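Local coordinates for protein alpha-toxin (Clostridium novyi, PDB 2VK9) that belongs to the large clostridial toxins and, in this fragment, comprises a catalytic domain of the GT-A glycosyltransferase fold, at residues Leu396-Tyr409 with Phe473-Thr487. Residues are numbered along the deposited sequence; the frame is centred on the assembly and turned at random.
Sequences LTLNNLISQLENRY and FFSGPNIYSSATCDT
L401 lays its CD1 over one face of the Y480 ring, a CH-pi contact 3.7 Å from the ring centroid and only 6° off its normal, while CD2 of L401 reaches the rim atom CE2. This is a helix pair inside the GT-A glycosyltransferase domain: the axes of 396-409 and 477-487 approach to 8.4 Å and cross at 127°, nearer antiparallel than parallel. Knobs-into-holes packing is met from both sides. A483 CB lies 3.6 Å from L401 CA, in the hole made by T397, N400, L401 and Q404; Q404 in turn enters the one among I479, S482, A483 and D486. Bent at chi2 (-71°), the Q404 amide works at both ends: NE2 donates to D486 OD2 at 3.1 Å from above the carboxylate plane and, outside the pair, to T494 O, while R408 meets OE1 side-on with NE and NH2, both bonds going to that one oxygen. That carboxylate also accepts from the backbone of N493 and T494, which fixes its rotation. With one guanidinium face over I479, R408 spends NH1 on F473 O (2.8 Å), so the loop entering helix 477-487 is tied to helix 396-409. At the other end T397 OG1, also bonded to L368, lies 3.0 Å from T487 OG1, which N400 ND2 meets at 2.7 Å, the acceptor lying in the amide plane.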
loop_
_atom_site.group_PDB
_atom_site.type_symbol
_atom_site.label_atom_id
_atom_site.label_comp_id
_atom_site.label_asym_id
_atom_site.label_seq_id
_atom_site.Cartn_x
_atom_site.Cartn_y
_atom_site.Cartn_z
ATOM N N LEU A 396 4.193 -16.203 6.065
ATOM C CA LEU A 396 2.930 -16.221 6.793
ATOM C C LEU A 396 2.202 -14.873 6.744
ATOM O O LEU A 396 1.007 -14.828 6.441
ATOM C CB LEU A 396 3.158 -16.654 8.242
ATOM C CG LEU A 396 1.931 -16.673 9.166
ATOM C CD1 LEU A 396 1.033 -17.888 8.896
ATOM C CD2 LEU A 396 2.369 -16.639 10.615
ATOM N N THR A 397 2.913 -13.786 7.042
ATOM C CA THR A 397 2.313 -12.448 6.967
ATOM C C THR A 397 1.825 -12.115 5.548
ATOM O O THR A 397 0.825 -11.421 5.388
ATOM C CB THR A 397 3.265 -11.350 7.487
ATOM O OG1 THR A 397 3.628 -11.634 8.839
ATOM C CG2 THR A 397 2.597 -9.999 7.462
ATOM N N LEU A 398 2.528 -12.617 4.532
ATOM C CA LEU A 398 2.115 -12.422 3.154
ATOM C C LEU A 398 0.790 -13.123 2.880
ATOM O O LEU A 398 -0.093 -12.557 2.231
ATOM C CB LEU A 398 3.184 -12.907 2.178
ATOM C CG LEU A 398 2.967 -12.548 0.695
ATOM C CD1 LEU A 398 3.240 -11.093 0.444
ATOM C CD2 LEU A 398 3.840 -13.399 -0.210
ATOM N N ASN A 399 0.643 -14.351 3.372
ATOM C CA ASN A 399 -0.637 -15.041 3.243
ATOM C C ASN A 399 -1.752 -14.304 3.963
ATOM O O ASN A 399 -2.879 -14.273 3.471
ATOM C CB ASN A 399 -0.553 -16.500 3.692
ATOM C CG ASN A 399 0.124 -17.396 2.648
ATOM O OD1 ASN A 399 0.949 -18.252 2.993
ATOM N ND2 ASN A 399 -0.215 -17.197 1.362
ATOM N N ASN A 400 -1.424 -13.692 5.101
ATOM C CA ASN A 400 -2.369 -12.854 5.816
ATOM C C ASN A 400 -2.722 -11.589 5.054
ATOM O O ASN A 400 -3.866 -11.131 5.105
ATOM C CB ASN A 400 -1.833 -12.474 7.188
ATOM C CG ASN A 400 -1.828 -13.630 8.156
ATOM O OD1 ASN A 400 -2.570 -14.615 8.000
ATOM N ND2 ASN A 400 -0.985 -13.517 9.178
ATOM N N LEU A 401 -1.732 -11.028 4.360
ATOM C CA LEU A 401 -1.936 -9.882 3.478
ATOM C C LEU A 401 -2.899 -10.190 2.335
ATOM O O LEU A 401 -3.809 -9.407 2.075
ATOM C CB LEU A 401 -0.604 -9.392 2.928
ATOM C CG LEU A 401 -0.585 -8.067 2.164
ATOM C CD1 LEU A 401 -1.020 -6.921 3.057
ATOM C CD2 LEU A 401 0.813 -7.825 1.620
ATOM N N ILE A 402 -2.708 -11.330 1.669
ATOM C CA ILE A 402 -3.570 -11.732 0.547
ATOM C C ILE A 402 -4.970 -12.007 1.059
ATOM O O ILE A 402 -5.958 -11.693 0.392
ATOM C CB ILE A 402 -3.038 -12.993 -0.192
ATOM C CG1 ILE A 402 -1.728 -12.687 -0.924
ATOM C CG2 ILE A 402 -4.081 -13.538 -1.170
ATOM C CD1 ILE A 402 -0.817 -13.884 -1.088
ATOM N N SER A 403 -5.031 -12.592 2.256
ATOM C CA SER A 403 -6.279 -12.859 2.954
ATOM C C SER A 403 -7.008 -11.550 3.293
ATOM O O SER A 403 -8.191 -11.407 2.981
ATOM C CB SER A 403 -6.000 -13.681 4.210
ATOM O OG SER A 403 -7.182 -13.885 4.958
ATOM N N GLN A 404 -6.293 -10.597 3.897
ATOM C CA GLN A 404 -6.843 -9.264 4.156
ATOM C C GLN A 404 -7.458 -8.646 2.904
ATOM O O GLN A 404 -8.616 -8.229 2.917
ATOM C CB GLN A 404 -5.776 -8.317 4.696
ATOM C CG GLN A 404 -5.466 -8.457 6.172
ATOM C CD GLN A 404 -6.577 -7.963 7.101
ATOM O OE1 GLN A 404 -7.512 -7.265 6.684
ATOM N NE2 GLN A 404 -6.469 -8.328 8.379
ATOM N N LEU A 405 -6.675 -8.592 1.829
ATOM C CA LEU A 405 -7.118 -7.978 0.583
ATOM C C LEU A 405 -8.375 -8.665 0.041
ATOM O O LEU A 405 -9.332 -7.986 -0.336
ATOM C CB LEU A 405 -5.995 -7.980 -0.472
ATOM C CG LEU A 405 -6.266 -7.251 -1.799
ATOM C CD1 LEU A 405 -6.029 -5.772 -1.677
ATOM C CD2 LEU A 405 -5.391 -7.779 -2.903
ATOM N N GLU A 406 -8.363 -10.001 0.019
ATOM C CA GLU A 406 -9.488 -10.786 -0.489
ATOM C C GLU A 406 -10.727 -10.572 0.359
ATOM O O GLU A 406 -11.833 -10.429 -0.163
ATOM C CB GLU A 406 -9.148 -12.268 -0.498
ATOM C CG GLU A 406 -8.426 -12.752 -1.736
ATOM C CD GLU A 406 -7.875 -14.160 -1.572
ATOM O OE1 GLU A 406 -8.118 -14.773 -0.505
ATOM O OE2 GLU A 406 -7.195 -14.658 -2.504
ATOM N N ASN A 407 -10.523 -10.545 1.672
ATOM C CA ASN A 407 -11.600 -10.319 2.626
ATOM C C ASN A 407 -12.266 -8.956 2.458
ATOM O O ASN A 407 -13.488 -8.863 2.393
ATOM C CB ASN A 407 -11.078 -10.475 4.054
ATOM C CG ASN A 407 -12.163 -10.318 5.090
ATOM O OD1 ASN A 407 -13.076 -11.135 5.178
ATOM N ND2 ASN A 407 -12.064 -9.265 5.886
ATOM N N ARG A 408 -11.455 -7.906 2.380
ATOM C CA ARG A 408 -11.964 -6.550 2.247
ATOM C C ARG A 408 -12.656 -6.302 0.920
ATOM O O ARG A 408 -13.634 -5.558 0.865
ATOM C CB ARG A 408 -10.844 -5.544 2.451
ATOM C CG ARG A 408 -10.444 -5.449 3.884
ATOM C CD ARG A 408 -9.059 -4.949 4.031
ATOM N NE ARG A 408 -8.617 -5.114 5.408
ATOM C CZ ARG A 408 -8.499 -4.126 6.285
ATOM N NH1 ARG A 408 -8.771 -2.871 5.932
ATOM N NH2 ARG A 408 -8.092 -4.400 7.515
ATOM N N TYR A 409 -12.152 -6.925 -0.140
ATOM C CA TYR A 409 -12.739 -6.763 -1.459
ATOM C C TYR A 409 -14.047 -7.523 -1.590
ATOM O O TYR A 409 -14.995 -7.009 -2.178
ATOM C CB TYR A 409 -11.749 -7.131 -2.577
ATOM C CG TYR A 409 -11.031 -5.921 -3.138
ATOM C CD1 TYR A 409 -11.593 -5.172 -4.181
ATOM C CD2 TYR A 409 -9.806 -5.498 -2.607
ATOM C CE1 TYR A 409 -10.953 -4.043 -4.686
ATOM C CE2 TYR A 409 -9.158 -4.374 -3.106
ATOM C CZ TYR A 409 -9.740 -3.654 -4.148
ATOM O OH TYR A 409 -9.103 -2.549 -4.645
ATOM N N PHE A 473 -7.889 1.824 2.704
ATOM C CA PHE A 473 -8.646 0.823 3.472
ATOM C C PHE A 473 -8.787 -0.526 2.771
ATOM O O PHE A 473 -9.027 -1.545 3.426
ATOM C CB PHE A 473 -10.053 1.344 3.786
ATOM C CG PHE A 473 -10.087 2.467 4.789
ATOM C CD1 PHE A 473 -9.765 3.778 4.412
ATOM C CD2 PHE A 473 -10.466 2.223 6.107
ATOM C CE1 PHE A 473 -9.806 4.829 5.344
ATOM C CE2 PHE A 473 -10.510 3.261 7.038
ATOM C CZ PHE A 473 -10.179 4.567 6.654
ATOM N N PHE A 474 -8.656 -0.530 1.445
ATOM C CA PHE A 474 -8.913 -1.741 0.667
ATOM C C PHE A 474 -7.673 -2.411 0.096
ATOM O O PHE A 474 -7.600 -3.637 0.071
ATOM C CB PHE A 474 -9.944 -1.473 -0.431
ATOM C CG PHE A 474 -11.240 -0.923 0.089
ATOM C CD1 PHE A 474 -11.448 0.446 0.157
ATOM C CD2 PHE A 474 -12.242 -1.773 0.532
ATOM C CE1 PHE A 474 -12.638 0.955 0.651
ATOM C CE2 PHE A 474 -13.436 -1.270 1.025
ATOM C CZ PHE A 474 -13.633 0.090 1.088
ATOM N N SER A 475 -6.700 -1.618 -0.348
ATOM C CA SER A 475 -5.481 -2.182 -0.941
ATOM C C SER A 475 -4.186 -1.576 -0.403
ATOM O O SER A 475 -3.102 -2.138 -0.579
ATOM C CB SER A 475 -5.529 -2.075 -2.470
ATOM O OG SER A 475 -5.566 -0.722 -2.888
ATOM N N GLY A 476 -4.313 -0.437 0.265
ATOM C CA GLY A 476 -3.159 0.319 0.728
ATOM C C GLY A 476 -2.729 -0.001 2.142
ATOM O O GLY A 476 -3.113 -1.038 2.694
ATOM N N PRO A 477 -1.935 0.902 2.743
ATOM C CA PRO A 477 -1.248 0.723 4.028
ATOM C C PRO A 477 -2.071 0.107 5.163
ATOM O O PRO A 477 -1.523 -0.662 5.949
ATOM C CB PRO A 477 -0.814 2.143 4.387
ATOM C CG PRO A 477 -0.596 2.788 3.075
ATOM C CD PRO A 477 -1.641 2.219 2.153
ATOM N N ASN A 478 -3.362 0.422 5.252
ATOM C CA ASN A 478 -4.179 -0.084 6.362
ATOM C C ASN A 478 -4.306 -1.598 6.365
ATOM O O ASN A 478 -4.373 -2.214 7.423
ATOM C CB ASN A 478 -5.568 0.569 6.391
ATOM C CG ASN A 478 -5.540 2.032 6.879
ATOM O OD1 ASN A 478 -4.486 2.579 7.251
ATOM N ND2 ASN A 478 -6.715 2.669 6.875
ATOM N N ILE A 479 -4.321 -2.200 5.184
ATOM C CA ILE A 479 -4.431 -3.654 5.076
ATOM C C ILE A 479 -3.107 -4.339 5.460
ATOM O O ILE A 479 -3.079 -5.525 5.791
ATOM C CB ILE A 479 -4.917 -4.097 3.662
ATOM C CG1 ILE A 479 -3.738 -4.187 2.674
ATOM C CG2 ILE A 479 -5.972 -3.134 3.143
ATOM C CD1 ILE A 479 -4.032 -4.961 1.399
ATOM N N TYR A 480 -2.017 -3.577 5.413
ATOM C CA TYR A 480 -0.695 -4.081 5.771
ATOM C C TYR A 480 -0.534 -4.116 7.278
ATOM O O TYR A 480 -0.019 -5.097 7.825
ATOM C CB TYR A 480 0.423 -3.246 5.127
ATOM C CG TYR A 480 0.566 -3.496 3.647
ATOM C CD1 TYR A 480 -0.411 -3.058 2.755
ATOM C CD2 TYR A 480 1.664 -4.173 3.134
ATOM C CE1 TYR A 480 -0.303 -3.282 1.414
ATOM C CE2 TYR A 480 1.780 -4.398 1.766
ATOM C CZ TYR A 480 0.787 -3.949 0.918
ATOM O OH TYR A 480 0.856 -4.160 -0.436
ATOM N N SER A 481 -0.990 -3.057 7.943
ATOM C CA SER A 481 -0.928 -3.012 9.391
ATOM C C SER A 481 -1.929 -3.970 10.008
ATOM O O SER A 481 -1.725 -4.420 11.131
ATOM C CB SER A 481 -1.118 -1.597 9.931
ATOM O OG SER A 481 -2.233 -1.004 9.327
ATOM N N SER A 482 -2.984 -4.306 9.274
ATOM C CA SER A 482 -3.924 -5.319 9.738
ATOM C C SER A 482 -3.427 -6.744 9.482
ATOM O O SER A 482 -3.698 -7.651 10.273
ATOM C CB SER A 482 -5.316 -5.113 9.135
ATOM O OG SER A 482 -5.920 -3.921 9.617
ATOM N N ALA A 483 -2.713 -6.949 8.377
ATOM C CA ALA A 483 -2.123 -8.258 8.081
ATOM C C ALA A 483 -0.990 -8.549 9.062
ATOM O O ALA A 483 -0.738 -9.690 9.437
ATOM C CB ALA A 483 -1.623 -8.304 6.654
ATOM N N THR A 484 -0.320 -7.482 9.470
ATOM C CA THR A 484 0.717 -7.516 10.484
ATOM C C THR A 484 0.116 -7.792 11.864
ATOM O O THR A 484 0.667 -8.557 12.654
ATOM C CB THR A 484 1.444 -6.180 10.471
ATOM O OG1 THR A 484 2.173 -6.080 9.251
ATOM C CG2 THR A 484 2.415 -6.088 11.565
ATOM N N CYS A 485 -1.023 -7.161 12.133
ATOM C CA CYS A 485 -1.766 -7.359 13.359
ATOM C C CYS A 485 -2.323 -8.781 13.452
ATOM O O CYS A 485 -2.317 -9.376 14.517
ATOM C CB CYS A 485 -2.893 -6.337 13.432
ATOM S SG CYS A 485 -3.736 -6.269 15.015
ATOM N N ASP A 486 -2.807 -9.302 12.329
ATOM C CA ASP A 486 -3.211 -10.703 12.189
ATOM C C ASP A 486 -2.114 -11.630 12.709
ATOM O O ASP A 486 -2.365 -12.506 13.530
ATOM C CB ASP A 486 -3.438 -11.055 10.698
ATOM C CG ASP A 486 -4.850 -10.748 10.190
ATOM O OD1 ASP A 486 -5.712 -10.289 10.974
ATOM O OD2 ASP A 486 -5.098 -10.996 8.976
ATOM N N THR A 487 -0.900 -11.433 12.208
ATOM C CA THR A 487 0.205 -12.330 12.482
ATOM C C THR A 487 0.609 -12.266 13.953
ATOM O O THR A 487 0.744 -13.297 14.615
ATOM C CB THR A 487 1.422 -12.010 11.570
ATOM O OG1 THR A 487 1.046 -12.151 10.197
ATOM C CG2 THR A 487 2.587 -12.946 11.859
#